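Local coordinates for protein Ceg4 (Legionella pneumophila subsp. pneumophila, PDB 6AOK) that acts as a HAD-like, magnesium-binding phosphotyrosine phosphatase, an effector that attenuates the activation of eukaryotic MAPK pathways, at residues 87-92 against 126-131; 109-114 against 146-151; 162-167 against 174-179. All blocks are in the same frame, centred on the assembly; numbering follows the deposited sequence.

Contact 1 (87-92 against 126-131)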
# COMPACT_ATOMS: atom_id res chain seq x y z
N PHE A 87 -3.23 -7.27 11.56
CA PHE A 87 -2.49 -6.02 11.39
C PHE A 87 -1.50 -6.07 10.24
O PHE A 87 -1.11 -5.01 9.72
CB PHE A 87 -1.65 -5.70 12.61
CG PHE A 87 -2.40 -5.07 13.73
CD1 PHE A 87 -3.25 -5.83 14.52
CD2 PHE A 87 -2.19 -3.72 14.04
CE1 PHE A 87 -3.92 -5.26 15.59
CE2 PHE A 87 -2.86 -3.14 15.14
CZ PHE A 87 -3.71 -3.92 15.91
N LEU A 88 -1.07 -7.25 9.85
CA LEU A 88 -0.01 -7.41 8.87
C LEU A 88 -0.58 -7.65 7.47
O LEU A 88 -1.78 -7.88 7.29
CB LEU A 88 0.91 -8.57 9.28
CG LEU A 88 1.53 -8.51 10.67
CD1 LEU A 88 2.30 -9.79 10.88
CD2 LEU A 88 2.46 -7.33 10.69
N MSE A 89 0.29 -7.57 6.47
CA MSE A 89 -0.05 -7.96 5.09
C MSE A 89 -0.21 -9.45 5.01
O MSE A 89 0.56 -10.16 5.62
CB MSE A 89 1.07 -7.61 4.11
CG MSE A 89 1.25 -6.22 3.81
SE MSE A 89 2.46 -6.18 2.29
CE MSE A 89 4.09 -5.82 3.32
N SER A 90 -1.14 -9.95 4.20
CA SER A 90 -1.20 -11.39 3.98
C SER A 90 0.02 -11.85 3.16
O SER A 90 0.64 -11.06 2.46
CB SER A 90 -2.48 -11.77 3.22
OG SER A 90 -2.49 -11.16 1.94
N PRO A 91 0.36 -13.13 3.25
CA PRO A 91 1.44 -13.66 2.42
C PRO A 91 1.22 -13.42 0.94
O PRO A 91 2.20 -13.24 0.20
CB PRO A 91 1.41 -15.16 2.73
CG PRO A 91 0.73 -15.27 4.08
CD PRO A 91 -0.27 -14.15 4.11
N GLU A 92 -0.04 -13.48 0.47
CA GLU A 92 -0.35 -13.17 -0.92
C GLU A 92 -0.05 -11.70 -1.21
O GLU A 92 0.57 -11.37 -2.23
CB GLU A 92 -1.80 -13.49 -1.25
CG GLU A 92 -2.19 -14.98 -1.24
CD GLU A 92 -2.51 -15.49 0.16
OE1 GLU A 92 -2.33 -14.78 1.17
OE2 GLU A 92 -2.97 -16.65 0.24
N GLN A 126 8.07 -6.99 7.47
CA GLN A 126 7.70 -8.16 6.67
C GLN A 126 8.70 -8.46 5.55
O GLN A 126 8.38 -9.23 4.64
CB GLN A 126 6.26 -8.03 6.15
CG GLN A 126 5.24 -8.06 7.36
CD GLN A 126 3.82 -8.25 6.91
OE1 GLN A 126 3.03 -7.30 6.85
NE2 GLN A 126 3.48 -9.48 6.57
N GLY A 127 9.91 -7.98 5.67
CA GLY A 127 11.00 -8.53 4.89
C GLY A 127 11.34 -7.71 3.68
O GLY A 127 12.09 -8.19 2.84
N PHE A 128 10.77 -6.53 3.55
CA PHE A 128 11.09 -5.68 2.41
C PHE A 128 12.37 -4.88 2.63
O PHE A 128 12.63 -4.37 3.71
CB PHE A 128 9.90 -4.76 2.14
CG PHE A 128 8.78 -5.48 1.47
CD1 PHE A 128 7.89 -6.22 2.22
CD2 PHE A 128 8.69 -5.52 0.09
CE1 PHE A 128 6.83 -6.90 1.61
CE2 PHE A 128 7.65 -6.21 -0.54
CZ PHE A 128 6.72 -6.89 0.21
N SER A 129 13.17 -4.75 1.57
CA SER A 129 14.42 -4.01 1.65
C SER A 129 14.15 -2.52 1.53
O SER A 129 13.10 -2.10 1.08
CB SER A 129 15.37 -4.45 0.54
OG SER A 129 14.83 -3.96 -0.68
N ASP A 130 15.13 -1.71 1.96
CA ASP A 130 14.98 -0.27 1.79
C ASP A 130 14.80 0.10 0.33
O ASP A 130 14.01 1.00 0.00
CB ASP A 130 16.19 0.45 2.36
CG ASP A 130 16.27 0.35 3.88
OD1 ASP A 130 15.21 0.17 4.52
OD2 ASP A 130 17.39 0.46 4.43
N GLU A 131 15.52 -0.60 -0.57
CA GLU A 131 15.37 -0.39 -2.00
C GLU A 131 13.93 -0.60 -2.45
O GLU A 131 13.38 0.22 -3.21
CB GLU A 131 16.30 -1.32 -2.78
CG GLU A 131 16.32 -0.99 -4.25
CD GLU A 131 17.01 -2.08 -5.07
OE1 GLU A 131 17.94 -2.74 -4.54
OE2 GLU A 131 16.59 -2.26 -6.24
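Q126 reaches across to L88 and M89 from the end of helix 116-125, where a Schellman motif with G127 at C-prime closes the helix: F128 N bonds to F123 O and G127 N to K124 O. The contact ties this helix, which follows strand 106-111, to the loop entering helix 91-100, with F67 and Y71 of helix 60-71 against L88. Taken outward, the glutamine starts with CB 4.2 Å from one modelled position of M89 CE, a methyl that OE1 also approaches. CG lies beside the backbone N (chi1 -65°), and the extended chain beyond it carries the amide to the loop backbone. CD passes L88 CB at 3.8 Å. OE1 then takes the N-H of M89, with M89 N at 2.8 Å in the carbonyl plane, on a lone pair, while L88 CB flanks the same oxygen. NE2 returns a bond to M89 O, 3.1 Å away and within the plane of the amide; the bond is almost straight, 177° at the hydrogen. Both ends of the amide thus grip the backbone of a single residue, which fixes the flip of the group and satisfies two buried main-chain polar atoms. NE2 has a further, weak hydrogen bond to Y74 OH. F128 stacks on H98 and meets F123 edge-to-face. Selenomethionine M89 has two conformers, so its meeting with F128 is tentative: in the one described, M89 SE lies 5.5 Å from the centroid of the F128 ring, an oblique Met-aromatic contact, and M89 CE 3.4 Å from F128 CE1.

Contact 2 (109-114 against 146-151)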
# COMPACT_ATOMS: atom_id res chain seq x y z
N ASN A 109 1.40 3.42 -5.75
CA ASN A 109 0.98 4.53 -4.90
C ASN A 109 0.08 3.95 -3.83
O ASN A 109 -0.98 3.41 -4.15
CB ASN A 109 0.21 5.58 -5.67
CG ASN A 109 0.99 6.13 -6.86
OD1 ASN A 109 1.91 6.96 -6.68
ND2 ASN A 109 0.64 5.69 -8.08
N ILE A 110 0.43 4.18 -2.59
CA ILE A 110 -0.46 3.87 -1.48
C ILE A 110 -1.12 5.17 -1.04
O ILE A 110 -0.44 6.16 -0.76
CB ILE A 110 0.32 3.23 -0.32
CG1 ILE A 110 0.96 1.92 -0.79
CG2 ILE A 110 -0.67 3.02 0.89
CD1 ILE A 110 1.86 1.25 0.30
N VAL A 111 -2.44 5.19 -1.01
CA VAL A 111 -3.19 6.40 -0.70
C VAL A 111 -3.96 6.12 0.58
O VAL A 111 -4.77 5.19 0.62
CB VAL A 111 -4.15 6.76 -1.85
CG1 VAL A 111 -4.76 8.12 -1.64
CG2 VAL A 111 -3.42 6.63 -3.28
N THR A 112 -3.73 6.92 1.61
CA THR A 112 -4.06 6.43 2.92
C THR A 112 -4.41 7.58 3.86
O THR A 112 -3.96 8.71 3.67
CB THR A 112 -2.84 5.62 3.44
OG1 THR A 112 -3.20 4.99 4.63
CG2 THR A 112 -1.62 6.53 3.71
N LYS A 113 -5.15 7.29 4.90
CA LYS A 113 -5.25 8.23 6.02
C LYS A 113 -4.35 7.80 7.18
O LYS A 113 -4.40 8.42 8.26
CB LYS A 113 -6.69 8.36 6.51
CG LYS A 113 -7.65 8.94 5.45
CD LYS A 113 -9.13 8.67 5.79
CE LYS A 113 -9.87 8.79 4.43
NZ LYS A 113 -11.31 8.55 4.52
N ASN A 114 -3.58 6.72 6.98
CA ASN A 114 -2.50 6.34 7.89
C ASN A 114 -1.26 7.18 7.57
O ASN A 114 -1.36 8.25 6.95
CB ASN A 114 -2.21 4.84 7.79
CG ASN A 114 -1.67 4.23 9.08
OD1 ASN A 114 -0.73 4.77 9.68
ND2 ASN A 114 -2.24 3.07 9.50
N ASN A 146 -8.05 14.16 -4.16
CA ASN A 146 -7.01 15.13 -4.49
C ASN A 146 -5.67 14.43 -4.63
O ASN A 146 -4.86 14.79 -5.50
CB ASN A 146 -6.92 16.22 -3.42
CG ASN A 146 -7.79 17.44 -3.76
OD1 ASN A 146 -8.47 17.48 -4.81
ND2 ASN A 146 -7.80 18.43 -2.85
N ASP A 147 -5.42 13.43 -3.78
CA ASP A 147 -4.14 12.73 -3.87
C ASP A 147 -3.99 12.03 -5.22
O ASP A 147 -2.93 12.10 -5.84
CB ASP A 147 -3.99 11.75 -2.71
CG ASP A 147 -3.44 12.43 -1.43
OD1 ASP A 147 -3.04 13.61 -1.49
OD2 ASP A 147 -3.41 11.79 -0.36
N VAL A 148 -5.02 11.32 -5.67
CA VAL A 148 -4.89 10.61 -6.96
C VAL A 148 -4.91 11.62 -8.12
O VAL A 148 -4.21 11.46 -9.14
CB VAL A 148 -6.01 9.56 -7.07
CG1 VAL A 148 -6.05 8.89 -8.47
CG2 VAL A 148 -5.86 8.55 -5.93
N ASN A 149 -5.78 12.63 -8.02
CA ASN A 149 -5.86 13.61 -9.08
C ASN A 149 -4.51 14.30 -9.28
O ASN A 149 -4.05 14.49 -10.41
CB ASN A 149 -6.94 14.64 -8.76
CG ASN A 149 -7.10 15.67 -9.88
OD1 ASN A 149 -7.58 15.33 -10.96
ND2 ASN A 149 -6.70 16.93 -9.63
N SER A 150 -3.89 14.71 -8.18
CA SER A 150 -2.60 15.39 -8.27
C SER A 150 -1.50 14.44 -8.77
O SER A 150 -0.66 14.81 -9.59
CB SER A 150 -2.23 15.96 -6.90
OG SER A 150 -3.01 17.10 -6.60
N ARG A 151 -1.49 13.22 -8.27
CA ARG A 151 -0.48 12.26 -8.70
C ARG A 151 -0.60 11.92 -10.19
O ARG A 151 0.41 11.88 -10.92
CB ARG A 151 -0.61 11.00 -7.85
CG ARG A 151 0.41 9.95 -8.20
CD ARG A 151 1.82 10.46 -7.86
NE ARG A 151 2.74 9.34 -7.94
CZ ARG A 151 3.96 9.41 -8.45
NH1 ARG A 151 4.38 10.55 -8.98
NH2 ARG A 151 4.74 8.34 -8.41
O HOH W 1 -4.81 10.37 1.42
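V111 lays its CG1 methyl alongside the D147 side chain, 3.9 Å from D147 CB, the two running antiparallel. Its other branch, CG2, meets V148 CG2 at 4.1 Å, and there one valine lies across the other. These contacts set strand 109-111 under helix 146-151, their axes 9.8 Å apart and 154° from parallel, so the helix runs back against the strand. Two residues earlier, N109 deals with the other end of the helix segment. R151 leaves its helix with CG anti to the backbone N and bends at chi2 (66°), which brings NE down to N109 OD1 at 2.8 Å. The acceptor lies in the guanidinium plane and the bond is nearly straight; the donor is tilted 28° from the amide's plane, and the two flat groups stand nearly perpendicular. N109 ND2 bonds to I15 O on strand 13-17, so both ends of this buried amide are engaged; R151 NH1 goes to H154. At the far end a water lies within bonding distance of D147 OD2 (2.7 Å) and T112 O (2.9 Å), though it cannot donate to all the acceptors around it at once; S141 N also bonds to OD2. T112 OG1 closes an ST turn onto N114 N. A threonine just past this strand fits motif II of the HAD phosphatases, and helix 144-153 helps cover the Rossmann-like sheet of that fold.

Contact 3 (162-167 against 174-179). With MG (magnesium ion), chain B.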
# COMPACT_ATOMS: atom_id res chain seq x y z
N VAL A 162 -4.58 0.84 -14.86
CA VAL A 162 -4.59 1.50 -13.56
C VAL A 162 -5.38 0.62 -12.62
O VAL A 162 -6.55 0.32 -12.90
CB VAL A 162 -5.22 2.91 -13.62
CG1 VAL A 162 -5.21 3.56 -12.22
CG2 VAL A 162 -4.51 3.80 -14.73
N TYR A 163 -4.74 0.19 -11.51
CA TYR A 163 -5.41 -0.56 -10.44
C TYR A 163 -5.90 0.39 -9.36
O TYR A 163 -5.17 1.33 -8.98
CB TYR A 163 -4.46 -1.56 -9.78
CG TYR A 163 -4.38 -2.83 -10.58
CD1 TYR A 163 -3.65 -2.87 -11.75
CD2 TYR A 163 -5.04 -3.96 -10.18
CE1 TYR A 163 -3.58 -4.02 -12.48
CE2 TYR A 163 -4.99 -5.10 -10.90
CZ TYR A 163 -4.24 -5.14 -12.07
OH TYR A 163 -4.19 -6.31 -12.84
N ILE A 164 -7.12 0.15 -8.87
CA ILE A 164 -7.69 0.90 -7.74
C ILE A 164 -8.22 -0.10 -6.74
O ILE A 164 -9.09 -0.91 -7.08
CB ILE A 164 -8.82 1.83 -8.17
CG1 ILE A 164 -8.36 2.68 -9.36
CG2 ILE A 164 -9.24 2.70 -6.97
CD1 ILE A 164 -9.54 3.35 -10.16
N LEU A 165 -7.69 -0.07 -5.51
CA LEU A 165 -8.06 -1.04 -4.48
C LEU A 165 -8.41 -0.29 -3.23
O LEU A 165 -7.59 0.52 -2.75
CB LEU A 165 -6.92 -2.02 -4.19
CG LEU A 165 -6.53 -2.77 -5.45
CD1 LEU A 165 -5.22 -2.20 -5.94
CD2 LEU A 165 -6.43 -4.28 -5.24
N ASP A 166 -9.60 -0.52 -2.69
CA ASP A 166 -9.94 0.13 -1.42
C ASP A 166 -11.09 -0.62 -0.76
O ASP A 166 -12.05 -1.01 -1.43
CB ASP A 166 -10.31 1.61 -1.62
CG ASP A 166 -10.07 2.47 -0.39
OD1 ASP A 166 -10.51 2.05 0.71
OD2 ASP A 166 -9.46 3.58 -0.50
N ASP A 167 -11.00 -0.82 0.56
CA ASP A 167 -12.13 -1.43 1.23
C ASP A 167 -13.23 -0.44 1.60
O ASP A 167 -14.32 -0.87 1.96
CB ASP A 167 -11.69 -2.21 2.50
CG ASP A 167 -11.07 -1.30 3.58
OD1 ASP A 167 -10.11 -0.55 3.28
OD2 ASP A 167 -11.55 -1.28 4.75
N GLU A 174 -13.99 8.03 -4.79
CA GLU A 174 -13.11 9.18 -5.03
C GLU A 174 -11.93 8.85 -5.93
O GLU A 174 -11.61 9.61 -6.84
CB GLU A 174 -12.56 9.72 -3.71
CG GLU A 174 -13.62 10.41 -2.83
CD GLU A 174 -12.96 10.96 -1.56
OE1 GLU A 174 -11.73 11.23 -1.55
OE2 GLU A 174 -13.69 11.14 -0.58
N MSE A 175 -11.24 7.77 -5.67
CA MSE A 175 -10.12 7.44 -6.51
C MSE A 175 -10.57 7.13 -7.92
O MSE A 175 -9.97 7.55 -8.85
CB MSE A 175 -9.32 6.29 -5.95
CG MSE A 175 -8.82 6.57 -4.54
SE MSE A 175 -7.23 5.52 -4.04
CE MSE A 175 -8.31 3.95 -3.50
N LEU A 176 -11.65 6.40 -8.03
CA LEU A 176 -12.17 6.07 -9.36
C LEU A 176 -12.58 7.32 -10.13
O LEU A 176 -12.33 7.43 -11.34
CB LEU A 176 -13.36 5.13 -9.20
CG LEU A 176 -13.96 4.68 -10.52
CD1 LEU A 176 -12.96 3.77 -11.32
CD2 LEU A 176 -15.29 3.94 -10.23
N ARG A 177 -13.23 8.28 -9.44
CA ARG A 177 -13.55 9.58 -10.04
C ARG A 177 -12.30 10.29 -10.57
O ARG A 177 -12.30 10.87 -11.67
CB ARG A 177 -14.25 10.45 -8.98
CG ARG A 177 -15.27 11.42 -9.49
CD ARG A 177 -16.53 11.43 -8.58
NE ARG A 177 -16.19 11.43 -7.16
CZ ARG A 177 -16.81 10.69 -6.23
NH1 ARG A 177 -17.82 9.89 -6.56
NH2 ARG A 177 -16.42 10.74 -4.96
N ALA A 178 -11.23 10.28 -9.77
CA ALA A 178 -9.98 10.94 -10.14
C ALA A 178 -9.34 10.27 -11.35
O ALA A 178 -8.84 10.94 -12.27
CB ALA A 178 -9.02 10.93 -8.94
N VAL A 179 -9.40 8.94 -11.39
CA VAL A 179 -8.79 8.21 -12.50
C VAL A 179 -9.57 8.45 -13.79
O VAL A 179 -8.98 8.66 -14.85
CB VAL A 179 -8.70 6.71 -12.14
CG1 VAL A 179 -8.32 5.88 -13.39
CG2 VAL A 179 -7.66 6.48 -11.05
MG MG B . -8.92 0.85 4.30
O HOH W 2 -10.12 2.29 3.34
O HOH W 3 -10.29 0.54 5.88
O HOH W 4 -8.13 2.48 5.25
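I164 packs against M175, L176 and V179 of helix 174-179, and this is the dense end of the contact. Its CG2 sits 3.7 Å from M175 CB, the two side chains lying antiparallel. With CG1 beside the backbone N (chi1 -50°), the other branch carries CD1 across L176, 3.6 Å from L176 CD1, and tip to tip against V179 CG2. V162 CG1 extends the apolar seam along V179. Strand 161-165 and helix 169-180 open a beta-alpha-beta unit that continues into strand 189-192, part of the Rossmann-like HAD core; the axes of the two short segments pass 9.1 Å apart. Toward the C-terminal end of the strand the packing gives way to polar groups, the adjacent aspartates D166 and D167, consistent with motif IV of HAD phosphatases. The selenomethionine M175 bends at chi3 so that CE turns under the loop, 3.2 Å from D166 OD2, an oxygen that has its salt bridge with K144. D166 OD1 is held by S168 N and by a water on the metal. D167, partly exposed, touches nothing of the helix: its OD1 binds the magnesium ion at 2.1 Å, and three waters, D18 OD2 and D20 O complete six ligands. Only one carboxylate oxygen of D167 is on the metal; OD2 stays 3.4 Å from the magnesium and instead accepts from one of the metal's waters at 2.5 Å.

Overall arrangement
All three contacts lie in the N-terminal phosphatase domain of the longer effector. Contacts 2 and 3 belong to one layer: their centres lie 10 Å apart, both pin helices to the same parallel sheet, and helices 144-153 and 169-180 touch through V148 against M175, A178 and V179. Contact 1 stands apart, its centre about 20 Å from that of contact 2 and 22 Å from that of contact 3, across the chain's centre. Along the sequence contacts 1 and 2 interleave, whereas contact 3 opens after both have closed. The magnesium ion sits at the D167 end of contact 3, about 10 Å from the side chain of V111 and about 12 Å from that of M89.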